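Chemotaxis response regulator protein-glutamate methylesterase (PDB 3SFT) probably demethylates specific methylglutamate residues of chemoreceptors and irreversibly deamidates specific glutamines to glutamate during bacterial chemotaxis, using the catalytic domain described here. Local coordinates at residues T62-E67 against P74-I79; V10-S15 against A35-V40; G82-G87 against L99-K104. All blocks are in the same frame, centred on the assembly; numbering follows the deposited sequence.

The three contacts run from the centre of the catalytic domain to its surface. Interaction 2, about 2 Å from the chain centre, pairs two inner strands of the parallel sheet through straight backbone bonds and aliphatic side chains, all touching residues being buried. Interaction 1 adds an edge strand, 62-65, to the same sheet; Tyr-78 probably hydrogen-bonds to strand 37-41, so interactions 1 and 2 share a continuous bonding network. Interaction 1's lysine and glutamates reflect its edge position. Interaction 3 lies about 15 Å from the chain centre in a separate antiparallel hairpin, where side-chain hydrogen bonds and a cation-pi contact join the backbone pairing. Leu-86 links it to the others by packing on Ala-66 and Val-38.

Interaction 1 of 3, residues T62-E67 against P74-I79; sequences TVKEAE and PGFVYI
Thr-62 starts the pairing: its N donates to Gly-75 O and its O accepts from Val-77 N at 2.9 Å. Thr-62 CG2 lies alongside the Phe-76 ring, 3.7 Å from Phe-76 CE1. Val-63 points to the other face of the sheet, where its CG2 rests 3.8 Å from Val-77 CB and its CG1 reaches the Ile-79 chain. Lys-64 takes the next two backbone bonds, from its N to Val-77 O and from Ile-79 N to its O. Its CG and CD pass Tyr-78 and Phe-76, CG lying 4.1 Å from Tyr-78 CD1. Bends at chi3 (-67°) and chi4 (-63°) then curl NZ back to Glu-65 O at 2.8 Å and to Glu-67 OE2 at 3.1 Å; Glu-70 adds a second salt bridge. Were Lys-64 an alanine, the carboxylates of Glu-67 and Glu-70 would probably lose their shared cation, Glu-65 O a donor, and the two rings the alkyl chain beside them. Glu-65 lays CG against Ile-79 O, 3.5 Å away, while its OE1 bonds to Thr-48. Ala-66 N closes the series on Ile-79 O. The strands run parallel, their axes 24° apart, and the link between the segments contains neither helix nor strand; the domain has a modified doubly-wound fold. Strand 62-65 is outermost in the sheet, strand 76-79 bonds onward to strand 37-41, and helix 48-58 covers Val-63 and Ile-79.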
ATOM      1  N   THR A  62     -10.205   1.117  11.062  1.00 24.68           N
ATOM      2  CA  THR A  62     -10.851   2.331  10.583  1.00 25.68           C
ATOM      3  C   THR A  62     -10.239   2.722   9.244  1.00 25.62           C
ATOM      4  O   THR A  62      -9.050   3.040   9.162  1.00 26.33           O
ATOM      5  CB  THR A  62     -10.696   3.490  11.589  1.00 26.16           C
ATOM      6  OG1 THR A  62     -11.272   3.106  12.844  1.00 25.50           O
ATOM      7  CG2 THR A  62     -11.402   4.744  11.076  1.00 25.63           C
ATOM      8  N   VAL A  63     -11.052   2.670   8.191  1.00 24.52           N
ATOM      9  CA  VAL A  63     -10.592   3.004   6.850  1.00 22.68           C
ATOM     10  C   VAL A  63     -11.057   4.392   6.446  1.00 23.54           C
ATOM     11  O   VAL A  63     -12.252   4.691   6.464  1.00 24.31           O
ATOM     12  CB  VAL A  63     -11.084   1.978   5.805  1.00 22.93           C
ATOM     13  CG1 VAL A  63     -10.467   2.275   4.448  1.00 20.78           C
ATOM     14  CG2 VAL A  63     -10.747   0.556   6.253  1.00 20.24           C
ATOM     15  N   LYS A  64     -10.105   5.227   6.048  1.00 22.27           N
ATOM     16  CA  LYS A  64     -10.412   6.589   5.646  1.00 23.45           C
ATOM     17  C   LYS A  64      -9.420   7.051   4.601  1.00 24.02           C
ATOM     18  O   LYS A  64      -8.421   6.385   4.337  1.00 25.19           O
ATOM     19  CB  LYS A  64     -10.340   7.531   6.858  1.00 24.22           C
ATOM     20  CG  LYS A  64      -8.936   7.664   7.467  1.00 24.58           C
ATOM     21  CD  LYS A  64      -8.931   8.510   8.740  1.00 25.16           C
ATOM     22  CE  LYS A  64      -9.264   9.958   8.459  1.00 26.14           C
ATOM     23  NZ  LYS A  64      -8.242  10.586   7.582  1.00 27.12           N
ATOM     24  N   GLU A  65      -9.700   8.212   4.027  1.00 23.93           N
ATOM     25  CA  GLU A  65      -8.844   8.810   3.027  1.00 25.00           C
ATOM     26  C   GLU A  65      -7.701   9.506   3.777  1.00 26.00           C
ATOM     27  O   GLU A  65      -7.920  10.083   4.843  1.00 23.90           O
ATOM     28  CB  GLU A  65      -9.660   9.825   2.227  1.00 28.53           C
ATOM     29  CG  GLU A  65      -9.148  10.095   0.825  1.00 35.26           C
ATOM     30  CD  GLU A  65     -10.217  10.681  -0.091  1.00 37.09           C
ATOM     31  OE1 GLU A  65     -10.331  10.205  -1.242  1.00 36.24           O
ATOM     32  OE2 GLU A  65     -10.940  11.610   0.336  1.00 40.27           O
ATOM     33  N   ALA A  66      -6.476   9.397   3.261  1.00 24.69           N
ATOM     34  CA  ALA A  66      -5.333  10.045   3.898  1.00 24.95           C
ATOM     35  C   ALA A  66      -5.468  11.550   3.724  1.00 24.77           C
ATOM     36  O   ALA A  66      -5.872  12.015   2.660  1.00 23.83           O
ATOM     37  CB  ALA A  66      -4.027   9.566   3.278  1.00 23.50           C
ATOM     38  N   GLU A  67      -5.145  12.304   4.774  1.00 25.11           N
ATOM     39  CA  GLU A  67      -5.227  13.764   4.732  1.00 25.44           C
ATOM     40  C   GLU A  67      -3.861  14.413   4.909  1.00 25.84           C
ATOM     41  O   GLU A  67      -2.993  13.889   5.613  1.00 24.69           O
ATOM     42  CB  GLU A  67      -6.182  14.286   5.806  1.00 27.41           C
ATOM     43  CG  GLU A  67      -7.613  13.821   5.639  1.00 29.75           C
ATOM     44  CD  GLU A  67      -8.530  14.383   6.704  1.00 32.81           C
ATOM     45  OE1 GLU A  67      -8.815  15.601   6.656  1.00 34.50           O
ATOM     46  OE2 GLU A  67      -8.965  13.608   7.587  1.00 33.49           O
ATOM     47  N   PRO A  74      -1.411   3.414  13.829  1.00 24.28           N
ATOM     48  CA  PRO A  74      -1.819   2.008  13.722  1.00 22.82           C
ATOM     49  C   PRO A  74      -3.326   1.913  13.985  1.00 22.81           C
ATOM     50  O   PRO A  74      -3.907   2.779  14.641  1.00 20.57           O
ATOM     51  CB  PRO A  74      -0.999   1.326  14.824  1.00 24.21           C
ATOM     52  CG  PRO A  74      -0.786   2.418  15.833  1.00 25.88           C
ATOM     53  CD  PRO A  74      -0.474   3.605  14.954  1.00 23.83           C
ATOM     54  N   GLY A  75      -3.955   0.870  13.454  1.00 22.50           N
ATOM     55  CA  GLY A  75      -5.388   0.706  13.618  1.00 22.40           C
ATOM     56  C   GLY A  75      -6.169   1.403  12.512  1.00 21.63           C
ATOM     57  O   GLY A  75      -7.393   1.364  12.497  1.00 20.97           O
ATOM     58  N   PHE A  76      -5.455   2.054  11.596  1.00 22.45           N
ATOM     59  CA  PHE A  76      -6.073   2.761  10.477  1.00 22.09           C
ATOM     60  C   PHE A  76      -5.556   2.259   9.129  1.00 22.40           C
ATOM     61  O   PHE A  76      -4.434   1.756   9.022  1.00 20.58           O
ATOM     62  CB  PHE A  76      -5.777   4.260  10.551  1.00 25.54           C
ATOM     63  CG  PHE A  76      -6.471   4.975  11.674  1.00 28.67           C
ATOM     64  CD1 PHE A  76      -7.673   5.640  11.448  1.00 28.99           C
ATOM     65  CD2 PHE A  76      -5.911   5.013  12.951  1.00 28.98           C
ATOM     66  CE1 PHE A  76      -8.312   6.339  12.476  1.00 30.42           C
ATOM     67  CE2 PHE A  76      -6.539   5.709  13.990  1.00 30.32           C
ATOM     68  CZ  PHE A  76      -7.742   6.373  13.750  1.00 30.23           C
ATOM     69  N   VAL A  77      -6.391   2.412   8.105  1.00 21.03           N
ATOM     70  CA  VAL A  77      -6.061   2.046   6.739  1.00 19.51           C
ATOM     71  C   VAL A  77      -6.345   3.328   5.958  1.00 21.75           C
ATOM     72  O   VAL A  77      -7.478   3.818   5.936  1.00 22.51           O
ATOM     73  CB  VAL A  77      -6.939   0.875   6.232  1.00 19.70           C
ATOM     74  CG1 VAL A  77      -6.594   0.535   4.779  1.00 18.62           C
ATOM     75  CG2 VAL A  77      -6.724  -0.350   7.110  1.00 14.15           C
ATOM     76  N   TYR A  78      -5.293   3.917   5.400  1.00 20.39           N
ATOM     77  CA  TYR A  78      -5.418   5.168   4.661  1.00 19.38           C
ATOM     78  C   TYR A  78      -5.405   4.990   3.143  1.00 18.96           C
ATOM     79  O   TYR A  78      -4.475   4.409   2.591  1.00 19.60           O
ATOM     80  CB  TYR A  78      -4.296   6.123   5.066  1.00 18.05           C
ATOM     81  CG  TYR A  78      -4.161   6.348   6.557  1.00 21.22           C
ATOM     82  CD1 TYR A  78      -4.897   7.343   7.203  1.00 20.31           C
ATOM     83  CD2 TYR A  78      -3.281   5.578   7.320  1.00 21.04           C
ATOM     84  CE1 TYR A  78      -4.761   7.565   8.570  1.00 23.19           C
ATOM     85  CE2 TYR A  78      -3.136   5.793   8.688  1.00 22.22           C
ATOM     86  CZ  TYR A  78      -3.878   6.788   9.306  1.00 22.58           C
ATOM     87  OH  TYR A  78      -3.741   7.008  10.651  1.00 22.62           O
ATOM     88  N   ILE A  79      -6.439   5.502   2.480  1.00 16.95           N
ATOM     89  CA  ILE A  79      -6.550   5.422   1.027  1.00 18.58           C
ATOM     90  C   ILE A  79      -6.010   6.733   0.452  1.00 19.37           C
ATOM     91  O   ILE A  79      -6.445   7.816   0.855  1.00 19.28           O
ATOM     92  CB  ILE A  79      -8.029   5.263   0.572  1.00 19.16           C
ATOM     93  CG1 ILE A  79      -8.695   4.065   1.262  1.00 19.03           C
ATOM     94  CG2 ILE A  79      -8.107   5.144  -0.932  1.00 18.60           C
ATOM     95  CD1 ILE A  79      -7.941   2.747   1.144  1.00 20.64           C
TER

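Interaction 2 of 3, residues V10-S15 against A35-V40; sequences VVIGSS and APIVVV
The flat peptide groups of Ile-12 and Val-38 meet nearly head-on, Ile-12 N lying close to the line of the Val-38 C=O bond, 2.7 Å from Val-38 O (175° at the hydrogen). Five N-H...O bonds join the strands; that from Val-40 N to Ile-12 O, at 2.8 Å, is also almost straight. One face of this sheet carries Val-10, Ile-12, Ile-37 and Val-39; the other carries Val-11, Val-38 and Val-40, and there helix 112-123 packs on Val-11 and Val-40. On the first face Ile-12 CG1 is anti to the carbonyl carbon (chi1 -52°) and the chain runs on extended, bringing CD1 across Ile-37 to lie 4.0 Å from Ile-37 CG2. Ile-12 CB lies beside Val-39 CG2 at 4.2 Å. Gly-13 CA makes a CA-H...O contact with Val-40 O at 3.5 Å. Ser-14 N ends the ladder on the same oxygen, while its OG hydrogen-bonds to Gln-41. The strands belong to a beta-alpha-beta unit with helix 18-22. Outward backbone groups of Val-11 and Gly-13 bond to the chain around Val-130, and those of Ile-37 and Val-39 to strand 76-79, so buried peptides on both sides find partners. Ser-15, a predicted active-site residue, follows directly after the strand and touches the predicted His-42; the Val-40 side chain is about 5 Å from those of His-42 and Asp-138, consistent with a Ser-His-Asp catalytic site at this end of the sheet.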
ATOM      1  N   VAL A  10       2.726  -0.937   6.430  1.00 18.17           N
ATOM      2  CA  VAL A  10       2.333  -1.722   5.277  1.00 18.28           C
ATOM      3  C   VAL A  10       1.847  -0.758   4.200  1.00 17.17           C
ATOM      4  O   VAL A  10       0.967   0.062   4.437  1.00 19.34           O
ATOM      5  CB  VAL A  10       1.211  -2.724   5.627  1.00 17.69           C
ATOM      6  CG1 VAL A  10       0.840  -3.549   4.396  1.00 16.96           C
ATOM      7  CG2 VAL A  10       1.655  -3.637   6.765  1.00 17.62           C
ATOM      8  N   VAL A  11       2.485  -0.811   3.040  1.00 15.99           N
ATOM      9  CA  VAL A  11       2.110   0.037   1.925  1.00 15.60           C
ATOM     10  C   VAL A  11       1.645  -0.902   0.819  1.00 16.33           C
ATOM     11  O   VAL A  11       2.392  -1.779   0.381  1.00 15.72           O
ATOM     12  CB  VAL A  11       3.296   0.896   1.441  1.00 15.10           C
ATOM     13  CG1 VAL A  11       2.880   1.743   0.246  1.00 15.16           C
ATOM     14  CG2 VAL A  11       3.800   1.787   2.574  1.00 15.44           C
ATOM     15  N   ILE A  12       0.390  -0.733   0.415  1.00 16.32           N
ATOM     16  CA  ILE A  12      -0.228  -1.558  -0.612  1.00 16.00           C
ATOM     17  C   ILE A  12      -0.469  -0.767  -1.883  1.00 17.94           C
ATOM     18  O   ILE A  12      -0.974   0.358  -1.836  1.00 18.33           O
ATOM     19  CB  ILE A  12      -1.601  -2.094  -0.143  1.00 16.39           C
ATOM     20  CG1 ILE A  12      -1.469  -2.783   1.219  1.00 15.79           C
ATOM     21  CG2 ILE A  12      -2.178  -3.039  -1.192  1.00 17.27           C
ATOM     22  CD1 ILE A  12      -2.744  -3.470   1.704  1.00 14.19           C
ATOM     23  N   GLY A  13      -0.113  -1.372  -3.012  1.00 16.72           N
ATOM     24  CA  GLY A  13      -0.306  -0.748  -4.308  1.00 16.75           C
ATOM     25  C   GLY A  13      -1.225  -1.631  -5.129  1.00 17.70           C
ATOM     26  O   GLY A  13      -1.028  -2.843  -5.199  1.00 17.66           O
ATOM     27  N   SER A  14      -2.226  -1.027  -5.759  1.00 16.84           N
ATOM     28  CA  SER A  14      -3.188  -1.780  -6.551  1.00 16.70           C
ATOM     29  C   SER A  14      -3.803  -0.954  -7.673  1.00 18.17           C
ATOM     30  O   SER A  14      -3.815   0.277  -7.625  1.00 18.42           O
ATOM     31  CB  SER A  14      -4.301  -2.298  -5.640  1.00 15.07           C
ATOM     32  OG  SER A  14      -4.850  -1.240  -4.865  1.00 10.63           O
ATOM     33  N   SER A  15      -4.334  -1.648  -8.676  1.00 17.91           N
ATOM     34  CA  SER A  15      -4.977  -0.994  -9.796  1.00 17.67           C
ATOM     35  C   SER A  15      -6.211  -1.783 -10.245  1.00 18.06           C
ATOM     36  O   SER A  15      -7.188  -1.860  -9.508  1.00 19.17           O
ATOM     37  CB  SER A  15      -3.989  -0.800 -10.948  1.00 18.43           C
ATOM     38  OG  SER A  15      -4.502   0.127 -11.886  1.00 20.33           O
ATOM     39  N   ALA A  35       0.375  -2.107  12.963  1.00 26.28           N
ATOM     40  CA  ALA A  35       1.046  -1.291  11.959  1.00 24.53           C
ATOM     41  C   ALA A  35       0.061  -0.527  11.103  1.00 22.91           C
ATOM     42  O   ALA A  35      -0.963  -1.067  10.698  1.00 23.77           O
ATOM     43  CB  ALA A  35       1.931  -2.165  11.072  1.00 24.17           C
ATOM     44  N   PRO A  36       0.330   0.762  10.854  1.00 21.78           N
ATOM     45  CA  PRO A  36      -0.593   1.534  10.017  1.00 21.30           C
ATOM     46  C   PRO A  36      -0.534   0.978   8.593  1.00 20.42           C
ATOM     47  O   PRO A  36       0.496   0.443   8.177  1.00 19.56           O
ATOM     48  CB  PRO A  36      -0.024   2.950  10.095  1.00 20.60           C
ATOM     49  CG  PRO A  36       1.436   2.728  10.366  1.00 22.71           C
ATOM     50  CD  PRO A  36       1.426   1.607  11.357  1.00 21.97           C
ATOM     51  N   ILE A  37      -1.651   1.034   7.878  1.00 19.56           N
ATOM     52  CA  ILE A  37      -1.692   0.534   6.506  1.00 19.75           C
ATOM     53  C   ILE A  37      -2.015   1.672   5.546  1.00 19.27           C
ATOM     54  O   ILE A  37      -2.908   2.480   5.807  1.00 19.70           O
ATOM     55  CB  ILE A  37      -2.741  -0.590   6.341  1.00 18.09           C
ATOM     56  CG1 ILE A  37      -2.417  -1.753   7.281  1.00 18.79           C
ATOM     57  CG2 ILE A  37      -2.783  -1.073   4.893  1.00 18.32           C
ATOM     58  CD1 ILE A  37      -3.426  -2.866   7.253  1.00 14.51           C
ATOM     59  N   VAL A  38      -1.250   1.759   4.463  1.00 18.06           N
ATOM     60  CA  VAL A  38      -1.450   2.788   3.448  1.00 16.66           C
ATOM     61  C   VAL A  38      -1.783   2.105   2.125  1.00 16.62           C
ATOM     62  O   VAL A  38      -1.077   1.190   1.691  1.00 17.33           O
ATOM     63  CB  VAL A  38      -0.183   3.660   3.270  1.00 17.88           C
ATOM     64  CG1 VAL A  38      -0.421   4.727   2.218  1.00 18.39           C
ATOM     65  CG2 VAL A  38       0.211   4.300   4.600  1.00 19.28           C
ATOM     66  N   VAL A  39      -2.872   2.527   1.498  1.00 15.21           N
ATOM     67  CA  VAL A  39      -3.280   1.938   0.234  1.00 16.12           C
ATOM     68  C   VAL A  39      -3.291   2.963  -0.891  1.00 15.58           C
ATOM     69  O   VAL A  39      -3.936   4.000  -0.781  1.00 17.18           O
ATOM     70  CB  VAL A  39      -4.698   1.309   0.335  1.00 17.24           C
ATOM     71  CG1 VAL A  39      -5.140   0.772  -1.024  1.00 16.33           C
ATOM     72  CG2 VAL A  39      -4.713   0.196   1.374  1.00 14.96           C
ATOM     73  N   VAL A  40      -2.546   2.676  -1.954  1.00 14.59           N
ATOM     74  CA  VAL A  40      -2.498   3.534  -3.129  1.00 13.92           C
ATOM     75  C   VAL A  40      -3.161   2.746  -4.259  1.00 15.58           C
ATOM     76  O   VAL A  40      -2.565   1.840  -4.841  1.00 15.21           O
ATOM     77  CB  VAL A  40      -1.049   3.901  -3.538  1.00 14.39           C
ATOM     78  CG1 VAL A  40      -1.067   4.786  -4.768  1.00 13.78           C
ATOM     79  CG2 VAL A  40      -0.328   4.617  -2.394  1.00 14.24           C
TER

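Interaction 3 of 3, residues G82-G87 against L99-K104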
ATOM      1  N   GLY A  82      -7.073  11.376  -4.736  1.00 24.24           N
ATOM      2  CA  GLY A  82      -6.682  11.683  -6.102  1.00 25.35           C
ATOM      3  C   GLY A  82      -5.976  13.015  -6.301  1.00 26.52           C
ATOM      4  O   GLY A  82      -5.932  13.845  -5.396  1.00 25.15           O
ATOM      5  N   ASP A  83      -5.385  13.182  -7.483  1.00 29.11           N
ATOM      6  CA  ASP A  83      -4.671  14.399  -7.879  1.00 31.49           C
ATOM      7  C   ASP A  83      -3.305  14.649  -7.235  1.00 31.12           C
ATOM      8  O   ASP A  83      -2.564  15.527  -7.684  1.00 29.31           O
ATOM      9  CB  ASP A  83      -5.560  15.634  -7.677  1.00 35.89           C
ATOM     10  CG  ASP A  83      -6.815  15.602  -8.534  1.00 40.32           C
ATOM     11  OD1 ASP A  83      -6.692  15.357  -9.756  1.00 42.30           O
ATOM     12  OD2 ASP A  83      -7.918  15.831  -7.983  1.00 40.49           O
ATOM     13  N   PHE A  84      -2.968  13.889  -6.196  1.00 30.10           N
ATOM     14  CA  PHE A  84      -1.688  14.071  -5.503  1.00 29.19           C
ATOM     15  C   PHE A  84      -0.959  12.755  -5.245  1.00 27.89           C
ATOM     16  O   PHE A  84      -1.577  11.693  -5.174  1.00 26.12           O
ATOM     17  CB  PHE A  84      -1.896  14.716  -4.122  1.00 31.35           C
ATOM     18  CG  PHE A  84      -2.571  16.060  -4.145  1.00 34.41           C
ATOM     19  CD1 PHE A  84      -1.829  17.225  -4.293  1.00 36.29           C
ATOM     20  CD2 PHE A  84      -3.944  16.165  -3.934  1.00 35.05           C
ATOM     21  CE1 PHE A  84      -2.446  18.481  -4.224  1.00 38.25           C
ATOM     22  CE2 PHE A  84      -4.569  17.412  -3.865  1.00 35.82           C
ATOM     23  CZ  PHE A  84      -3.821  18.571  -4.009  1.00 36.34           C
ATOM     24  N   HIS A  85       0.361  12.840  -5.122  1.00 26.72           N
ATOM     25  CA  HIS A  85       1.184  11.686  -4.772  1.00 25.80           C
ATOM     26  C   HIS A  85       1.160  11.765  -3.250  1.00 25.55           C
ATOM     27  O   HIS A  85       1.233  12.863  -2.686  1.00 26.65           O
ATOM     28  CB  HIS A  85       2.624  11.853  -5.256  1.00 23.50           C
ATOM     29  CG  HIS A  85       2.816  11.553  -6.710  1.00 23.25           C
ATOM     30  ND1 HIS A  85       2.379  10.385  -7.290  1.00 23.21           N
ATOM     31  CD2 HIS A  85       3.410  12.266  -7.695  1.00 23.14           C
ATOM     32  CE1 HIS A  85       2.694  10.389  -8.574  1.00 23.58           C
ATOM     33  NE2 HIS A  85       3.320  11.518  -8.844  1.00 24.89           N
ATOM     34  N   LEU A  86       0.978  10.629  -2.590  1.00 23.66           N
ATOM     35  CA  LEU A  86       0.929  10.604  -1.134  1.00 22.67           C
ATOM     36  C   LEU A  86       2.306  10.369  -0.518  1.00 23.27           C
ATOM     37  O   LEU A  86       2.862   9.272  -0.607  1.00 23.46           O
ATOM     38  CB  LEU A  86      -0.049   9.529  -0.663  1.00 21.76           C
ATOM     39  CG  LEU A  86      -0.255   9.420   0.847  1.00 22.18           C
ATOM     40  CD1 LEU A  86      -0.847  10.717   1.386  1.00 21.28           C
ATOM     41  CD2 LEU A  86      -1.176   8.244   1.151  1.00 20.58           C
ATOM     42  N   GLY A  87       2.853  11.406   0.107  1.00 22.59           N
ATOM     43  CA  GLY A  87       4.150  11.278   0.735  1.00 22.12           C
ATOM     44  C   GLY A  87       4.048  11.020   2.221  1.00 22.51           C
ATOM     45  O   GLY A  87       2.963  11.081   2.798  1.00 23.91           O
ATOM     46  N   LEU A  99       0.674  15.812   0.811  1.00 28.66           N
ATOM     47  CA  LEU A  99       0.199  15.705  -0.556  1.00 30.55           C
ATOM     48  C   LEU A  99       1.144  16.433  -1.495  1.00 32.73           C
ATOM     49  O   LEU A  99       1.292  17.654  -1.443  1.00 34.05           O
ATOM     50  CB  LEU A  99      -1.234  16.235  -0.663  1.00 29.80           C
ATOM     51  CG  LEU A  99      -2.253  15.453   0.175  1.00 28.97           C
ATOM     52  CD1 LEU A  99      -3.641  16.044   0.013  1.00 29.25           C
ATOM     53  CD2 LEU A  99      -2.249  13.987  -0.235  1.00 27.52           C
ATOM     54  N   ASP A 100       1.815  15.650  -2.325  1.00 34.69           N
ATOM     55  CA  ASP A 100       2.787  16.162  -3.273  1.00 37.93           C
ATOM     56  C   ASP A 100       2.172  16.243  -4.669  1.00 39.93           C
ATOM     57  O   ASP A 100       1.453  15.336  -5.092  1.00 39.42           O
ATOM     58  CB  ASP A 100       4.007  15.235  -3.257  1.00 38.03           C
ATOM     59  CG  ASP A 100       5.108  15.694  -4.176  1.00 38.31           C
ATOM     60  OD1 ASP A 100       5.970  16.484  -3.737  1.00 40.39           O
ATOM     61  OD2 ASP A 100       5.116  15.241  -5.335  1.00 38.25           O
ATOM     62  N   LYS A 101       2.443  17.332  -5.383  1.00 41.94           N
ATOM     63  CA  LYS A 101       1.888  17.486  -6.723  1.00 43.94           C
ATOM     64  C   LYS A 101       2.922  17.476  -7.839  1.00 43.38           C
ATOM     65  O   LYS A 101       2.779  18.192  -8.832  1.00 43.04           O
ATOM     66  CB  LYS A 101       1.007  18.736  -6.816  1.00 46.39           C
ATOM     67  CG  LYS A 101      -0.409  18.411  -7.281  1.00 50.09           C
ATOM     68  CD  LYS A 101      -1.239  19.659  -7.534  1.00 52.96           C
ATOM     69  CE  LYS A 101      -2.732  19.358  -7.468  1.00 54.03           C
ATOM     70  NZ  LYS A 101      -3.088  18.138  -8.237  1.00 54.04           N
ATOM     71  N   SER A 102       3.955  16.651  -7.686  1.00 42.95           N
ATOM     72  CA  SER A 102       4.979  16.543  -8.716  1.00 44.12           C
ATOM     73  C   SER A 102       4.413  15.748  -9.895  1.00 44.36           C
ATOM     74  O   SER A 102       3.301  15.226  -9.818  1.00 43.71           O
ATOM     75  CB  SER A 102       6.255  15.890  -8.169  1.00 44.09           C
ATOM     76  OG  SER A 102       6.025  14.563  -7.735  1.00 45.27           O
ATOM     77  N   ASP A 103       5.185  15.656 -10.973  1.00 46.10           N
ATOM     78  CA  ASP A 103       4.769  14.956 -12.188  1.00 47.74           C
ATOM     79  C   ASP A 103       4.243  13.539 -11.991  1.00 48.17           C
ATOM     80  O   ASP A 103       4.608  12.857 -11.040  1.00 48.29           O
ATOM     81  CB  ASP A 103       5.919  14.920 -13.199  1.00 49.02           C
ATOM     82  CG  ASP A 103       6.234  16.283 -13.787  1.00 49.86           C
ATOM     83  OD1 ASP A 103       5.459  17.239 -13.561  1.00 51.04           O
ATOM     84  OD2 ASP A 103       7.260  16.395 -14.490  1.00 50.81           O
ATOM     85  N   LYS A 104       3.398  13.109 -12.921  1.00 48.94           N
ATOM     86  CA  LYS A 104       2.830  11.777 -12.890  1.00 50.64           C
ATOM     87  C   LYS A 104       3.944  10.751 -13.124  1.00 52.44           C
ATOM     88  O   LYS A 104       4.861  10.992 -13.912  1.00 52.93           O
ATOM     89  CB  LYS A 104       1.737  11.647 -13.961  1.00 49.67           C
ATOM     90  CG  LYS A 104       0.484  12.470 -13.669  1.00 49.85           C
ATOM     91  CD  LYS A 104      -0.558  12.325 -14.770  1.00 49.12           C
ATOM     92  CE  LYS A 104      -1.779  13.167 -14.449  1.00 50.11           C
ATOM     93  NZ  LYS A 104      -2.787  13.144 -15.542  1.00 52.18           N
TER
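Phe-84 is held between unlike partners, a cation over one ring face and an aliphatic carbon over the opposite one. Lys-101 NZ stands 4.2 Å from the centroid of the Phe-84 ring and only 16° off its normal, a cation-pi contact; Leu-99 CB lies 4.1 Å from the same ring centroid on the opposite face, a CH-pi contact. A bend at chi4 (-46°) turns the ammonium back over the ring, where NZ also donates to Asp-83 O at 2.7 Å from above the carbonyl plane. Beyond the ring, strands 85-91 and 94-100 form a beta hairpin. His-85 and Asp-100 are a hydrogen-bonded antiparallel pair, His-85 N reaching Asp-100 O at 2.7 Å, and Leu-86 with Leu-99 is a non-hydrogen-bonded pair, Leu-86 CD1 touching Leu-99 CD2 at 3.9 Å. Past the strand, Asp-100 OD2 accepts from Ser-102 N, an Asx turn, and more closely from Ser-102 OG. Beyond the turn, Asp-103 O lies in the plane of the His-85 ring and accepts from His-85 NE2 at 2.9 Å. His-85 ND1 accepts from Ala-111 N, fixing the ring's rotation; the His-85 side chain is about 7 Å from that of Asp-138, a predicted active-site residue.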